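Local coordinates for protein 2-oxo-1,2-dihydroquinoline 8-monooxygenase, oxygenase component (Pseudomonas putida, PDB 1Z03) that probably hydroxylates its bound quinolin-2-one at a mononuclear iron, fed with electrons from a Rieske-type [2Fe-2S] cluster, as a homotrimeric oxygenase, at residues 216-221 with 392-397. Residues are numbered along the deposited sequence; the frame is centred on the assembly and turned at random.
Sequences GFDNAH and ISPITW. With FE (Fe (III) ion), chain G; OCH (quinolin-2(1H)-one), chain I.
F217 drives the edge of its ring toward the face of W397 on helix 392-404, an offset edge-to-face pair with planes at 70° that joins the loop carrying iron ligand H221 to this helix in the catalytic domain of this Rieske oxygenase. The tip of the phenyl leads, CZ lying 3.6 Å from W397 CG, while S393 O and P394 CA meet the ring at its edge, near its plane. The phenyl reaches the helix because CG sits between the backbone N and the carbonyl carbon (chi1 55°). With an alanine in place of F217, the indole would probably lose the phenyl edge from its face, and a gap would open between W397, S393 O and P394 CA. W397 NE1 is held separately, by the hydroxyl of Y33. At the N-terminal turn of the helix, a water joins the segments, lying 2.6 Å from S393 OG and accepting from N219 N at 2.8 Å; S393 OG also bonds Q264. The loop contains an Asx turn, in which D218 OD2 accepts from A220 N. On its far side the loop serves the active site: G216 O accepts from N2 of the quinolinone at 2.6 Å, and H221 shares the iron with H225 and D365. H108 of the second subunit, a position that binds the [2Fe-2S] cluster, packs on D218. H221 NE2 holds the iron at 2.2 Å.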
ATOM      1  N   GLY A 216     -17.251  15.536 -17.124  1.00 20.36           N
ATOM      2  CA  GLY A 216     -18.602  16.062 -17.234  1.00 19.74           C
ATOM      3  C   GLY A 216     -19.001  17.017 -18.343  1.00 20.99           C
ATOM      4  O   GLY A 216     -20.129  16.943 -18.837  1.00 20.75           O
ATOM      5  N   PHE A 217     -18.112  17.920 -18.738  1.00 19.42           N
ATOM      6  CA  PHE A 217     -18.447  18.877 -19.788  1.00 19.10           C
ATOM      7  C   PHE A 217     -17.712  18.607 -21.103  1.00 18.43           C
ATOM      8  O   PHE A 217     -17.548  19.500 -21.937  1.00 18.40           O
ATOM      9  CB  PHE A 217     -18.184  20.311 -19.286  1.00 18.85           C
ATOM     10  CG  PHE A 217     -16.786  20.536 -18.769  1.00 16.51           C
ATOM     11  CD1 PHE A 217     -15.769  20.947 -19.627  1.00 17.41           C
ATOM     12  CD2 PHE A 217     -16.478  20.299 -17.428  1.00 17.04           C
ATOM     13  CE1 PHE A 217     -14.461  21.119 -19.158  1.00 16.06           C
ATOM     14  CE2 PHE A 217     -15.170  20.465 -16.949  1.00 15.44           C
ATOM     15  CZ  PHE A 217     -14.164  20.875 -17.817  1.00 16.53           C
ATOM     16  N   ASP A 218     -17.272  17.365 -21.285  1.00 19.13           N
ATOM     17  CA  ASP A 218     -16.575  16.968 -22.504  1.00 19.33           C
ATOM     18  C   ASP A 218     -17.629  16.398 -23.448  1.00 18.98           C
ATOM     19  O   ASP A 218     -18.253  15.385 -23.151  1.00 18.34           O
ATOM     20  CB  ASP A 218     -15.515  15.914 -22.188  1.00 20.21           C
ATOM     21  CG  ASP A 218     -14.638  15.587 -23.389  1.00 23.08           C
ATOM     22  OD1 ASP A 218     -13.402  15.557 -23.227  1.00 24.08           O
ATOM     23  OD2 ASP A 218     -15.179  15.346 -24.491  1.00 21.94           O
ATOM     24  N   ASN A 219     -17.814  17.043 -24.594  1.00 19.77           N
ATOM     25  CA  ASN A 219     -18.831  16.620 -25.543  1.00 19.26           C
ATOM     26  C   ASN A 219     -18.488  15.444 -26.436  1.00 18.94           C
ATOM     27  O   ASN A 219     -19.279  15.066 -27.300  1.00 18.77           O
ATOM     28  CB  ASN A 219     -19.253  17.819 -26.378  1.00 20.21           C
ATOM     29  CG  ASN A 219     -19.801  18.933 -25.524  1.00 20.01           C
ATOM     30  OD1 ASN A 219     -20.830  18.765 -24.864  1.00 21.39           O
ATOM     31  ND2 ASN A 219     -19.112  20.073 -25.509  1.00 19.88           N
ATOM     32  N   ALA A 220     -17.315  14.860 -26.232  1.00 18.66           N
ATOM     33  CA  ALA A 220     -16.905  13.709 -27.025  1.00 18.66           C
ATOM     34  C   ALA A 220     -17.051  12.459 -26.164  1.00 20.56           C
ATOM     35  O   ALA A 220     -17.085  11.340 -26.673  1.00 20.32           O
ATOM     36  CB  ALA A 220     -15.454  13.864 -27.482  1.00 18.84           C
ATOM     37  N   HIS A 221     -17.159  12.659 -24.855  1.00 21.44           N
ATOM     38  CA  HIS A 221     -17.268  11.541 -23.925  1.00 22.65           C
ATOM     39  C   HIS A 221     -18.645  10.889 -23.850  1.00 23.32           C
ATOM     40  O   HIS A 221     -18.775   9.785 -23.323  1.00 24.05           O
ATOM     41  CB  HIS A 221     -16.862  11.982 -22.510  1.00 21.23           C
ATOM     42  CG  HIS A 221     -18.024  12.312 -21.621  1.00 20.86           C
ATOM     43  ND1 HIS A 221     -18.706  13.506 -21.698  1.00 21.10           N
ATOM     44  CD2 HIS A 221     -18.643  11.587 -20.658  1.00 20.63           C
ATOM     45  CE1 HIS A 221     -19.696  13.504 -20.823  1.00 20.73           C
ATOM     46  NE2 HIS A 221     -19.679  12.352 -20.182  1.00 19.79           N
ATOM     47  N   ILE A 392     -11.337  21.362 -26.816  1.00 16.61           N
ATOM     48  CA  ILE A 392     -11.361  22.806 -26.624  1.00 16.50           C
ATOM     49  C   ILE A 392     -12.031  23.042 -25.276  1.00 16.17           C
ATOM     50  O   ILE A 392     -11.754  24.032 -24.604  1.00 16.85           O
ATOM     51  CB  ILE A 392     -12.185  23.526 -27.749  1.00 17.48           C
ATOM     52  CG1 ILE A 392     -12.223  25.039 -27.507  1.00 16.68           C
ATOM     53  CG2 ILE A 392     -13.618  22.985 -27.785  1.00 16.85           C
ATOM     54  CD1 ILE A 392     -10.867  25.703 -27.516  1.00 20.88           C
ATOM     55  N   SER A 393     -12.903  22.112 -24.879  1.00 16.05           N
ATOM     56  CA  SER A 393     -13.623  22.222 -23.609  1.00 15.39           C
ATOM     57  C   SER A 393     -12.690  22.087 -22.401  1.00 13.45           C
ATOM     58  O   SER A 393     -12.613  22.992 -21.566  1.00 13.70           O
ATOM     59  CB  SER A 393     -14.745  21.170 -23.537  1.00 18.26           C
ATOM     60  OG  SER A 393     -15.688  21.359 -24.586  1.00 19.92           O
ATOM     61  N   PRO A 394     -11.980  20.952 -22.277  1.00 12.96           N
ATOM     62  CA  PRO A 394     -11.091  20.861 -21.117  1.00 14.11           C
ATOM     63  C   PRO A 394      -9.972  21.901 -21.159  1.00 13.82           C
ATOM     64  O   PRO A 394      -9.583  22.431 -20.127  1.00 14.99           O
ATOM     65  CB  PRO A 394     -10.573  19.420 -21.183  1.00 13.97           C
ATOM     66  CG  PRO A 394     -10.683  19.070 -22.627  1.00 13.84           C
ATOM     67  CD  PRO A 394     -12.025  19.665 -22.988  1.00 12.65           C
ATOM     68  N   ILE A 395      -9.474  22.210 -22.353  1.00 15.28           N
ATOM     69  CA  ILE A 395      -8.393  23.186 -22.487  1.00 14.60           C
ATOM     70  C   ILE A 395      -8.817  24.583 -22.026  1.00 14.88           C
ATOM     71  O   ILE A 395      -8.078  25.267 -21.321  1.00 14.01           O
ATOM     72  CB  ILE A 395      -7.880  23.263 -23.953  1.00 15.44           C
ATOM     73  CG1 ILE A 395      -7.178  21.953 -24.323  1.00 14.61           C
ATOM     74  CG2 ILE A 395      -6.925  24.450 -24.115  1.00 16.37           C
ATOM     75  CD1 ILE A 395      -6.791  21.845 -25.773  1.00 16.34           C
ATOM     76  N   THR A 396     -10.018  24.998 -22.412  1.00 14.83           N
ATOM     77  CA  THR A 396     -10.514  26.317 -22.031  1.00 14.74           C
ATOM     78  C   THR A 396     -10.697  26.403 -20.518  1.00 15.58           C
ATOM     79  O   THR A 396     -10.423  27.438 -19.895  1.00 15.19           O
ATOM     80  CB  THR A 396     -11.845  26.615 -22.746  1.00 15.82           C
ATOM     81  OG1 THR A 396     -11.638  26.540 -24.160  1.00 15.73           O
ATOM     82  CG2 THR A 396     -12.351  28.001 -22.395  1.00 17.62           C
ATOM     83  N   TRP A 397     -11.162  25.307 -19.933  1.00 15.63           N
ATOM     84  CA  TRP A 397     -11.367  25.232 -18.492  1.00 15.13           C
ATOM     85  C   TRP A 397     -10.020  25.354 -17.774  1.00 13.68           C
ATOM     86  O   TRP A 397      -9.882  26.142 -16.845  1.00 13.56           O
ATOM     87  CB  TRP A 397     -12.066  23.907 -18.136  1.00 15.61           C
ATOM     88  CG  TRP A 397     -11.777  23.384 -16.749  1.00 13.52           C
ATOM     89  CD1 TRP A 397     -11.058  22.260 -16.432  1.00 14.79           C
ATOM     90  CD2 TRP A 397     -12.170  23.972 -15.500  1.00 13.41           C
ATOM     91  NE1 TRP A 397     -10.978  22.117 -15.066  1.00 13.78           N
ATOM     92  CE2 TRP A 397     -11.649  23.153 -14.470  1.00 12.55           C
ATOM     93  CE3 TRP A 397     -12.904  25.114 -15.150  1.00 11.98           C
ATOM     94  CZ2 TRP A 397     -11.842  23.440 -13.110  1.00 13.49           C
ATOM     95  CZ3 TRP A 397     -13.095  25.403 -13.790  1.00 12.77           C
ATOM     96  CH2 TRP A 397     -12.564  24.567 -12.793  1.00 14.04           C
TER
HETATM   97 FE    FE G 501     -20.961  11.172 -18.842  1.00 27.51          FE
HETATM   98  O1  OCH I4600     -22.016  16.433 -21.549  1.00 37.89           O
HETATM   99  N2  OCH I4600     -22.564  16.022 -19.326  1.00 38.56           N
HETATM  100  C3  OCH I4600     -23.436  15.522 -18.326  1.00 38.32           C
HETATM  101  C4  OCH I4600     -23.089  15.601 -16.926  1.00 37.94           C
HETATM  102  C5  OCH I4600     -23.988  15.085 -15.993  1.00 37.75           C
HETATM  103  C6  OCH I4600     -25.219  14.488 -16.412  1.00 38.07           C
HETATM  104  C7  OCH I4600     -25.557  14.412 -17.761  1.00 38.34           C
HETATM  105  C8  OCH I4600     -24.695  14.911 -18.745  1.00 38.13           C
HETATM  106  C9  OCH I4600     -25.029  14.841 -20.199  1.00 37.60           C
HETATM  107  C10 OCH I4600     -24.191  15.320 -21.131  1.00 37.62           C
HETATM  108  C1  OCH I4600     -22.838  15.975 -20.754  1.00 38.42           C
HETATM  109  O   HOH W   1     -16.168  19.042 -25.590  1.00 29.81           O
HETATM  110  O   HOH W   2     -21.856  12.795 -17.066  1.00 32.88           O